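Local coordinates for protein metallophosphoesterase (Clostridium thermocellum, PDB 4J6O) that acts as a manganese-bound, calcineurin-like phosphatase, the 2',3'-phosphatase component of the bacterial Pnkp-Hen1 RNA repair system, at residues F14-D19 / T234-P239; V67-K72 / G94-K99. All coordinates share one frame; numbering follows the deposited sequence. Where two conformers were deposited one is given.

Contact 1: F14-D19 / T234-P239; sequences FDIIGD and TAYRYP. With MN (manganese (II) ion), chain J.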
ATOM      1  N   PHE A  14       4.998  -4.260  14.044  1.00 27.93           N
ATOM      2  CA  PHE A  14       4.146  -3.860  12.912  1.00 25.63           C
ATOM      3  C   PHE A  14       3.913  -5.062  12.044  1.00 23.01           C
ATOM      4  O   PHE A  14       4.756  -5.948  11.958  1.00 28.13           O
ATOM      5  CB  PHE A  14       4.861  -2.843  12.004  1.00 24.45           C
ATOM      6  CG  PHE A  14       5.260  -1.591  12.696  1.00 23.67           C
ATOM      7  CD1 PHE A  14       4.306  -0.705  13.134  1.00 23.71           C
ATOM      8  CD2 PHE A  14       6.613  -1.293  12.899  1.00 27.18           C
ATOM      9  CE1 PHE A  14       4.678   0.473  13.756  1.00 32.00           C
ATOM     10  CE2 PHE A  14       6.995  -0.110  13.484  1.00 28.43           C
ATOM     11  CZ  PHE A  14       6.043   0.767  13.953  1.00 28.22           C
ATOM     12  N   ASP A  15       2.751  -5.097  11.400  1.00 25.28           N
ATOM     13  CA  ASP A  15       2.502  -6.070  10.346  1.00 21.51           C
ATOM     14  C   ASP A  15       2.266  -5.265   9.105  1.00 17.78           C
ATOM     15  O   ASP A  15       1.365  -4.411   9.071  1.00 20.03           O
ATOM     16  CB  ASP A  15       1.311  -6.934  10.721  1.00 23.60           C
ATOM     17  CG  ASP A  15       1.601  -7.755  11.964  1.00 25.89           C
ATOM     18  OD1 ASP A  15       2.636  -8.432  11.991  1.00 24.45           O
ATOM     19  OD2 ASP A  15       0.799  -7.688  12.903  1.00 27.35           O
ATOM     20  N   ILE A  16       3.165  -5.459   8.154  1.00 17.88           N
ATOM     21  CA  ILE A  16       3.260  -4.569   6.979  1.00 18.37           C
ATOM     22  C   ILE A  16       2.651  -5.289   5.785  1.00 16.17           C
ATOM     23  O   ILE A  16       3.028  -6.426   5.499  1.00 17.91           O
ATOM     24  CB  ILE A  16       4.733  -4.217   6.685  1.00 17.00           C
ATOM     25  CG1 ILE A  16       5.412  -3.644   7.940  1.00 24.41           C
ATOM     26  CG2 ILE A  16       4.806  -3.203   5.514  1.00 16.92           C
ATOM     27  CD1 ILE A  16       6.895  -3.493   7.790  1.00 23.10           C
ATOM     28  N   ILE A  17       1.648  -4.680   5.134  1.00 16.70           N
ATOM     29  CA  ILE A  17       0.810  -5.456   4.180  1.00 16.20           C
ATOM     30  C   ILE A  17       0.951  -4.805   2.785  1.00 17.47           C
ATOM     31  O   ILE A  17       0.862  -3.575   2.645  1.00 17.52           O
ATOM     32  CB  ILE A  17      -0.657  -5.454   4.618  1.00 16.35           C
ATOM     33  CG1 ILE A  17      -0.785  -6.285   5.923  1.00 19.77           C
ATOM     34  CG2 ILE A  17      -1.550  -6.132   3.575  1.00 18.87           C
ATOM     35  CD1 ILE A  17      -2.136  -6.327   6.539  1.00 23.29           C
ATOM     36  N   GLY A  18       1.134  -5.645   1.763  1.00 17.49           N
ATOM     37  CA  GLY A  18       1.319  -5.167   0.389  1.00 17.51           C
ATOM     38  C   GLY A  18       0.003  -4.841  -0.306  1.00 15.15           C
ATOM     39  O   GLY A  18      -1.045  -4.692   0.303  1.00 19.59           O
ATOM     40  N   ASP A  19       0.090  -4.658  -1.631  1.00 16.18           N
ATOM     41  CA  ASP A  19      -1.052  -4.126  -2.376  1.00 13.20           C
ATOM     42  C   ASP A  19      -2.293  -4.999  -2.251  1.00 15.52           C
ATOM     43  O   ASP A  19      -2.277  -6.197  -2.578  1.00 18.49           O
ATOM     44  CB  ASP A  19      -0.697  -4.094  -3.863  1.00 15.10           C
ATOM     45  CG  ASP A  19       0.562  -3.351  -4.165  1.00 19.80           C
ATOM     46  OD1 ASP A  19       1.637  -3.496  -3.513  1.00 18.52           O
ATOM     47  OD2 ASP A  19       0.506  -2.612  -5.211  1.00 18.67           O
ATOM     48  N   THR A 234       0.511 -10.653   1.152  1.00 17.90           N
ATOM     49  CA  THR A 234       1.590 -10.885   2.101  1.00 21.80           C
ATOM     50  C   THR A 234       1.641  -9.820   3.197  1.00 21.45           C
ATOM     51  O   THR A 234       1.529  -8.579   2.897  1.00 19.31           O
ATOM     52  CB  THR A 234       2.953 -10.937   1.352  1.00 18.79           C
ATOM     53  OG1 THR A 234       2.946 -12.097   0.518  1.00 22.89           O
ATOM     54  CG2 THR A 234       4.105 -10.996   2.347  1.00 24.65           C
ATOM     55  N   ALA A 235       1.906 -10.275   4.428  1.00 18.37           N
ATOM     56  CA  ALA A 235       2.298  -9.352   5.506  1.00 20.89           C
ATOM     57  C   ALA A 235       3.703  -9.678   5.929  1.00 20.58           C
ATOM     58  O   ALA A 235       4.087 -10.859   5.962  1.00 22.29           O
ATOM     59  CB  ALA A 235       1.382  -9.503   6.757  1.00 19.78           C
ATOM     60  N   TYR A 236       4.461  -8.653   6.282  1.00 18.22           N
ATOM     61  CA  TYR A 236       5.796  -8.807   6.825  1.00 20.86           C
ATOM     62  C   TYR A 236       5.733  -8.370   8.275  1.00 20.10           C
ATOM     63  O   TYR A 236       5.327  -7.229   8.588  1.00 20.67           O
ATOM     64  CB  TYR A 236       6.787  -7.935   6.000  1.00 22.33           C
ATOM     65  CG  TYR A 236       8.243  -8.022   6.429  1.00 24.17           C
ATOM     66  CD1 TYR A 236       8.724  -7.254   7.503  1.00 25.29           C
ATOM     67  CD2 TYR A 236       9.144  -8.786   5.722  1.00 31.50           C
ATOM     68  CE1 TYR A 236      10.077  -7.331   7.870  1.00 27.26           C
ATOM     69  CE2 TYR A 236      10.486  -8.848   6.066  1.00 31.07           C
ATOM     70  CZ  TYR A 236      10.932  -8.119   7.126  1.00 29.29           C
ATOM     71  OH  TYR A 236      12.270  -8.180   7.414  1.00 33.97           O
ATOM     72  N   ARG A 237       6.085  -9.302   9.189  1.00 23.09           N
ATOM     73  CA  ARG A 237       5.978  -8.999  10.600  1.00 22.67           C
ATOM     74  C   ARG A 237       7.319  -8.440  11.049  1.00 20.73           C
ATOM     75  O   ARG A 237       8.375  -8.999  10.769  1.00 25.65           O
ATOM     76  CB  ARG A 237       5.643 -10.284  11.381  1.00 22.45           C
ATOM     77  CG  ARG A 237       4.481 -10.977  10.781  1.00 23.29           C
ATOM     78  CD  ARG A 237       3.979 -12.111  11.675  1.00 30.26           C
ATOM     79  NE  ARG A 237       3.311 -11.653  12.878  1.00 29.75           N
ATOM     80  CZ  ARG A 237       3.686 -12.026  14.119  1.00 58.15           C
ATOM     81  NH1 ARG A 237       4.749 -12.810  14.335  1.00 38.28           N
ATOM     82  NH2 ARG A 237       3.011 -11.603  15.170  1.00 34.76           N
ATOM     83  N   TYR A 238       7.258  -7.266  11.646  1.00 23.58           N
ATOM     84  CA  TYR A 238       8.421  -6.543  12.139  1.00 26.62           C
ATOM     85  C   TYR A 238       8.303  -6.344  13.649  1.00 26.34           C
ATOM     86  O   TYR A 238       7.273  -5.891  14.116  1.00 24.04           O
ATOM     87  CB  TYR A 238       8.441  -5.170  11.462  1.00 22.12           C
ATOM     88  CG  TYR A 238       9.629  -4.326  11.867  1.00 24.61           C
ATOM     89  CD1 TYR A 238       9.566  -3.546  12.994  1.00 28.69           C
ATOM     90  CD2 TYR A 238      10.815  -4.337  11.125  1.00 26.95           C
ATOM     91  CE1 TYR A 238      10.666  -2.779  13.386  1.00 26.67           C
ATOM     92  CE2 TYR A 238      11.910  -3.559  11.495  1.00 27.55           C
ATOM     93  CZ  TYR A 238      11.825  -2.804  12.651  1.00 35.14           C
ATOM     94  OH  TYR A 238      12.900  -2.026  13.058  1.00 30.04           O
ATOM     95  N   PRO A 239       9.391  -6.604  14.415  1.00 31.06           N
ATOM     96  CA  PRO A 239      10.763  -6.896  13.993  1.00 28.54           C
ATOM     97  C   PRO A 239      11.080  -8.357  13.820  1.00 31.98           C
ATOM     98  O   PRO A 239      12.271  -8.644  13.589  1.00 35.75           O
ATOM     99  CB  PRO A 239      11.602  -6.332  15.145  1.00 35.96           C
ATOM    100  CG  PRO A 239      10.725  -6.605  16.326  1.00 34.02           C
ATOM    101  CD  PRO A 239       9.313  -6.315  15.856  1.00 34.11           C
TER
HETATM  102 MN    MN J 508      -0.261  -2.119  -7.172  1.00 18.86          MN
HETATM  103  O   HOH W   1       0.790 -10.570  13.811  1.00 27.74           O
HETATM  104  O   HOH W   2       0.238  -4.307  -7.712  1.00 20.73           O

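Contact 2: V67-K72 / G94-K99; sequences VDRGPK and GNHDVK. With CIT (citric acid), chain K.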
ATOM      1  N   VAL A  67      -6.972   0.548  -3.849  1.00 20.23           N
ATOM      2  CA  VAL A  67      -8.061   0.607  -4.804  1.00 21.48           C
ATOM      3  C   VAL A  67      -7.676   0.025  -6.151  1.00 21.36           C
ATOM      4  O   VAL A  67      -6.534  -0.344  -6.357  1.00 22.03           O
ATOM      5  CB  VAL A  67      -8.524   2.087  -4.968  1.00 22.62           C
ATOM      6  CG1 VAL A  67      -8.895   2.701  -3.589  1.00 23.36           C
ATOM      7  CG2 VAL A  67      -7.412   2.931  -5.585  1.00 23.90           C
ATOM      8  N   ASP A  68      -8.684  -0.137  -7.021  1.00 24.28           N
ATOM      9  CA  ASP A  68      -8.556  -0.660  -8.394  1.00 21.71           C
ATOM     10  C   ASP A  68      -8.522  -2.170  -8.475  1.00 25.07           C
ATOM     11  O   ASP A  68      -8.044  -2.834  -7.546  1.00 22.70           O
ATOM     12  CB  ASP A  68      -7.340  -0.058  -9.107  1.00 24.12           C
ATOM     13  CG  ASP A  68      -7.524   1.450  -9.411  1.00 27.87           C
ATOM     14  OD1 ASP A  68      -8.560   2.029  -9.036  1.00 27.14           O
ATOM     15  OD2 ASP A  68      -6.591   2.030  -9.984  1.00 29.14           O
ATOM     16  N   ARG A  69      -9.115  -2.701  -9.550  1.00 25.66           N
ATOM     17  CA  ARG A  69      -9.000  -4.094 -10.006  1.00 24.51           C
ATOM     18  C   ARG A  69      -9.904  -5.066  -9.297  1.00 25.77           C
ATOM     19  O   ARG A  69     -10.667  -5.798  -9.927  1.00 27.32           O
ATOM     20  CB  ARG A  69      -7.587  -4.652  -9.951  1.00 21.78           C
ATOM     21  CG  ARG A  69      -6.609  -3.936 -10.900  1.00 24.59           C
ATOM     22  CD  ARG A  69      -5.258  -4.608 -10.880  1.00 25.47           C
ATOM     23  NE  ARG A  69      -4.325  -4.006 -11.856  1.00 24.28           N
ATOM     24  CZ  ARG A  69      -3.260  -3.288 -11.522  1.00 24.51           C
ATOM     25  NH1 ARG A  69      -2.989  -3.015 -10.240  1.00 23.46           N
ATOM     26  NH2 ARG A  69      -2.456  -2.794 -12.473  1.00 25.04           N
ATOM     27  N   GLY A  70      -9.802  -5.089  -7.974  1.00 23.79           N
ATOM     28  CA  GLY A  70     -10.502  -6.132  -7.225  1.00 25.01           C
ATOM     29  C   GLY A  70     -11.979  -5.917  -6.941  1.00 24.98           C
ATOM     30  O   GLY A  70     -12.548  -4.870  -7.255  1.00 26.29           O
ATOM     31  N   PRO A  71     -12.617  -6.893  -6.293  1.00 25.75           N
ATOM     32  CA  PRO A  71     -14.074  -6.978  -6.211  1.00 25.99           C
ATOM     33  C   PRO A  71     -14.716  -6.218  -5.068  1.00 24.69           C
ATOM     34  O   PRO A  71     -15.934  -6.029  -5.123  1.00 30.41           O
ATOM     35  CB  PRO A  71     -14.305  -8.474  -5.988  1.00 25.41           C
ATOM     36  CG  PRO A  71     -13.112  -8.861  -5.204  1.00 24.82           C
ATOM     37  CD  PRO A  71     -11.969  -8.147  -5.833  1.00 26.44           C
ATOM     38  N   LYS A  72     -13.928  -5.764  -4.081  1.00 24.77           N
ATOM     39  CA  LYS A  72     -14.483  -5.226  -2.839  1.00 27.67           C
ATOM     40  C   LYS A  72     -13.707  -3.985  -2.402  1.00 31.01           C
ATOM     41  O   LYS A  72     -13.304  -3.823  -1.265  1.00 25.86           O
ATOM     42  CB  LYS A  72     -14.530  -6.311  -1.741  1.00 24.14           C
ATOM     43  CG  LYS A  72     -15.656  -7.291  -1.974  1.00 23.99           C
ATOM     44  CD  LYS A  72     -15.734  -8.265  -0.816  1.00 29.22           C
ATOM     45  CE  LYS A  72     -16.803  -9.348  -1.063  1.00 37.97           C
ATOM     46  NZ  LYS A  72     -17.042 -10.082   0.249  1.00 36.82           N
ATOM     47  N   GLY A  94      -0.222   4.474  -2.580  1.00 21.02           N
ATOM     48  CA  GLY A  94       0.227   3.891  -3.830  1.00 20.66           C
ATOM     49  C   GLY A  94      -0.163   4.805  -4.996  1.00 22.27           C
ATOM     50  O   GLY A  94      -1.014   5.719  -4.838  1.00 20.19           O
ATOM     51  N   ASN A  95       0.401   4.526  -6.169  1.00 21.53           N
ATOM     52  CA  ASN A  95       0.099   5.289  -7.354  0.57 35.70           C
ATOM     53  C   ASN A  95      -1.399   5.259  -7.692  1.00 18.39           C
ATOM     54  O   ASN A  95      -1.986   6.260  -8.175  1.00 23.93           O
ATOM     55  CB  ASN A  95       0.991   4.807  -8.537  0.57 29.85           C
ATOM     56  CG  ASN A  95       1.020   3.242  -8.739  0.57 31.19           C
ATOM     57  OD1 ASN A  95       1.078   2.383  -7.795  0.57 18.75           O
ATOM     58  ND2 ASN A  95       1.018   2.881 -10.020  0.57 46.92           N
ATOM     59  N   HIS A  96      -2.024   4.098  -7.497  1.00 19.45           N
ATOM     60  CA  HIS A  96      -3.428   3.990  -7.841  1.00 20.68           C
ATOM     61  C   HIS A  96      -4.268   4.847  -6.923  1.00 21.69           C
ATOM     62  O   HIS A  96      -5.304   5.384  -7.370  1.00 25.76           O
ATOM     63  CB  HIS A  96      -3.885   2.502  -7.749  1.00 22.42           C
ATOM     64  CG  HIS A  96      -3.333   1.646  -8.848  1.00 21.75           C
ATOM     65  ND1 HIS A  96      -4.103   1.189  -9.889  1.00 27.45           N
ATOM     66  CD2 HIS A  96      -2.075   1.168  -9.065  1.00 22.50           C
ATOM     67  CE1 HIS A  96      -3.349   0.486 -10.715  1.00 28.44           C
ATOM     68  NE2 HIS A  96      -2.114   0.466 -10.245  1.00 24.23           N
ATOM     69  N   ASP A  97      -3.888   4.922  -5.658  1.00 20.71           N
ATOM     70  CA  ASP A  97      -4.671   5.712  -4.695  1.00 22.51           C
ATOM     71  C   ASP A  97      -4.654   7.201  -5.069  1.00 23.33           C
ATOM     72  O   ASP A  97      -5.707   7.876  -5.069  1.00 26.34           O
ATOM     73  CB  ASP A  97      -4.096   5.547  -3.278  1.00 22.82           C
ATOM     74  CG  ASP A  97      -3.959   4.036  -2.867  1.00 23.03           C
ATOM     75  OD1 ASP A  97      -4.859   3.239  -3.148  1.00 24.13           O
ATOM     76  OD2 ASP A  97      -2.928   3.724  -2.264  1.00 24.17           O
ATOM     77  N   VAL A  98      -3.466   7.705  -5.330  1.00 26.09           N
ATOM     78  CA  VAL A  98      -3.264   9.136  -5.669  0.70 20.62           C
ATOM     79  C   VAL A  98      -3.935   9.464  -6.988  1.00 29.67           C
ATOM     80  O   VAL A  98      -4.512  10.552  -7.164  1.00 29.79           O
ATOM     81  CB  VAL A  98      -1.752   9.477  -5.691  0.70 19.66           C
ATOM     82  CG1 VAL A  98      -1.462  10.851  -6.335  0.70 27.65           C
ATOM     83  CG2 VAL A  98      -1.233   9.442  -4.265  0.70 21.81           C
ATOM     84  N   LYS A  99      -3.864   8.536  -7.944  1.00 28.93           N
ATOM     85  CA  LYS A  99      -4.553   8.793  -9.212  1.00 32.95           C
ATOM     86  C   LYS A  99      -6.065   8.842  -8.974  1.00 34.81           C
ATOM     87  O   LYS A  99      -6.774   9.645  -9.584  1.00 35.60           O
ATOM     88  CB  LYS A  99      -4.224   7.715 -10.225  1.00 27.30           C
ATOM     89  CG  LYS A  99      -5.092   7.763 -11.484  1.00 41.89           C
ATOM     90  CD  LYS A  99      -4.416   6.990 -12.613  1.00 40.94           C
ATOM     91  CE  LYS A  99      -5.323   6.889 -13.819  1.00 45.88           C
ATOM     92  NZ  LYS A  99      -4.862   5.818 -14.740  1.00 42.74           N
TER
HETATM   93  C1  CIT K 509       2.641  -0.898  -8.411  1.00 27.76           C
HETATM   94  O1  CIT K 509       1.935  -1.623  -7.608  1.00 25.62           O
HETATM   95  O2  CIT K 509       3.213   0.097  -7.872  1.00 26.16           O
HETATM   96  C2  CIT K 509       2.767  -1.215  -9.885  1.00 27.11           C
HETATM   97  C3  CIT K 509       1.409  -1.116 -10.595  1.00 27.53           C
HETATM   98  O7  CIT K 509       0.915   0.210 -10.217  1.00 27.83           O
HETATM   99  C4  CIT K 509       1.968  -1.181 -12.023  1.00 28.49           C
HETATM  100  C5  CIT K 509       0.586  -0.910 -12.572  1.00 31.58           C
HETATM  101  O3  CIT K 509      -0.632  -0.749 -12.329  1.00 35.07           O
HETATM  102  O4  CIT K 509       0.698  -0.838 -13.827  1.00 39.43           O
HETATM  103  C6  CIT K 509       0.441  -2.187 -10.064  1.00 27.05           C
HETATM  104  O5  CIT K 509      -0.489  -1.779  -9.329  1.00 26.82           O
HETATM  105  O6  CIT K 509       0.740  -3.388 -10.380  1.00 27.49           O
HETATM  106  O   HOH W   3      -6.217   4.687 -10.193  1.00 31.61           O
HETATM  107  O   HOH W   4      -5.164   3.400 -12.830  1.00 46.95           O

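Contact 1: F14-D19 / T234-P239
The edge of the Phe-14 ring receives the ring of Tyr-238, whose CD1 lies 3.7 Å from Phe-14 CD2, close to the Phe-14 plane; one face of the Tyr-238 ring is lined by CB of Pro-239, offset toward the rim. Both rings project from the same side of an antiparallel strand pair, 14-17 with 234-238, inside one of the two mixed sheets of this calcineurin-like alpha/beta fold. Tyr-238 and Phe-14 form a hydrogen-bonded pair in which N of Tyr-238 meets O of Phe-14 almost linearly (176° at the hydrogen). Ile-16 and Tyr-236 repeat that pattern two residues on, with Ile-16 N to Tyr-236 O and Tyr-236 N to Ile-16 O both 2.8 Å. With CG1 anti to the carbonyl carbon (chi1 -54°), CD1 of Ile-16 reaches alongside both the Tyr-236 ring and CB of Tyr-238. Leu-151 and Val-153 of strand 151-154 and Leu-203 and Val-205 of strand 203-206 cover this face, so the rings and isoleucine sit between the two sheets.

On the other face Asp-15 and Arg-237 lie side by side, their carboxylate and guanidinium planes only 19° apart. The salt bridge is long, 3.4 Å from Asp-15 OD1 to Arg-237 NE. A water in the guanidinium plane bridges the pair, accepting from NH2 of Arg-237 and donating to OD2 of Asp-15. Tyr-36 and Arg-58 also hold Asp-15, while Glu-242 pairs with Arg-237 NH1. Farther along this face, CG1 of Ile-17 packs on CB of Ala-235. Past the last strand residue Gly-18 N still bonds to Thr-234 O, and the chain then delivers Asp-19, whose OD2 binds manganese at 2.2 Å.

Contact 2: V67-K72 / G94-K99
A histidine-carboxylate pair beside the metal site, as in the active sites of calcineurin-like phosphoesterases, lies at this contact, where the GDxxDRG loop after strand 59-62 meets the GNHD sequence at the start of helix 95-104. ND1 of His-96 donates to OD2 of Asp-68 at 2.6 Å, and the oxygen lies almost in the imidazole plane. The carboxylate is turned steeply against the ring, with 80° between the planes, and OD2 is met on the anti side, 22° out of the carboxylate plane. Such a bond fixes the rotation of the imidazole and directs NE2 toward the metal pocket; Thr-118 in turn holds OD1 of Asp-68.

At the far side of the imidazole, NE2 donates to citrate O3 at 2.8 Å and is also hydrogen-bonded to citrate O7 (3.0 Å), where either could be the donor. Arg-69 reaches that ligand by a chain extended from CG to NE, giving NH1 to citrate O5 (2.9 Å) and NH2 to citrate O3 (2.7 Å). CE1 of His-96 lies over one face of the guanidinium, 3.6 Å from Arg-69 NH1. The citrate, probably from the crystallisation liquor, thus has two of its oxygens gripped by Arg-69, with His-96 sharing O3.

At Val-67, CG2 rests against Asp-97 OD1 and the backbone O of His-96. The bond from Val-67 N to Asp-97 OD1 is weak at 3.5 Å; this oxygen also accepts from Leu-66 N, while OD2 takes Gly-94 N and Asp-65 N. Asp-97 therefore ties the helix start to the backbone leading out of metal-binding Asp-65. With Asp-65 OD1 accepting from N of His-96, the arrangement is characteristic of the GDxxDRG and GNHD motifs of the calcineurin-like metallophosphoesterase active site.

Overall arrangement
Contact 1 and contact 2 flank the manganese site from different parts of the fold. Their centres are about 19 Å apart and their nearest atoms about 6 Å, with no direct touch; the chain's centre lies between them. Residues 67-72 and 94-99 both fall in the long sequence interval between strands 14-17 and 232-238, and strand 14-17 also pairs with strand 59-62, which leads into 67-72. The metal links the two: 14-19 supplies Asp-19 as a ligand, joined by His-21 and Asp-65, whereas contact 2 lines the neighbouring pocket. Citrate O1 and O5 lie 2.3 and 2.2 Å from the manganese, so the citrate joins the metal to Arg-69 and His-96.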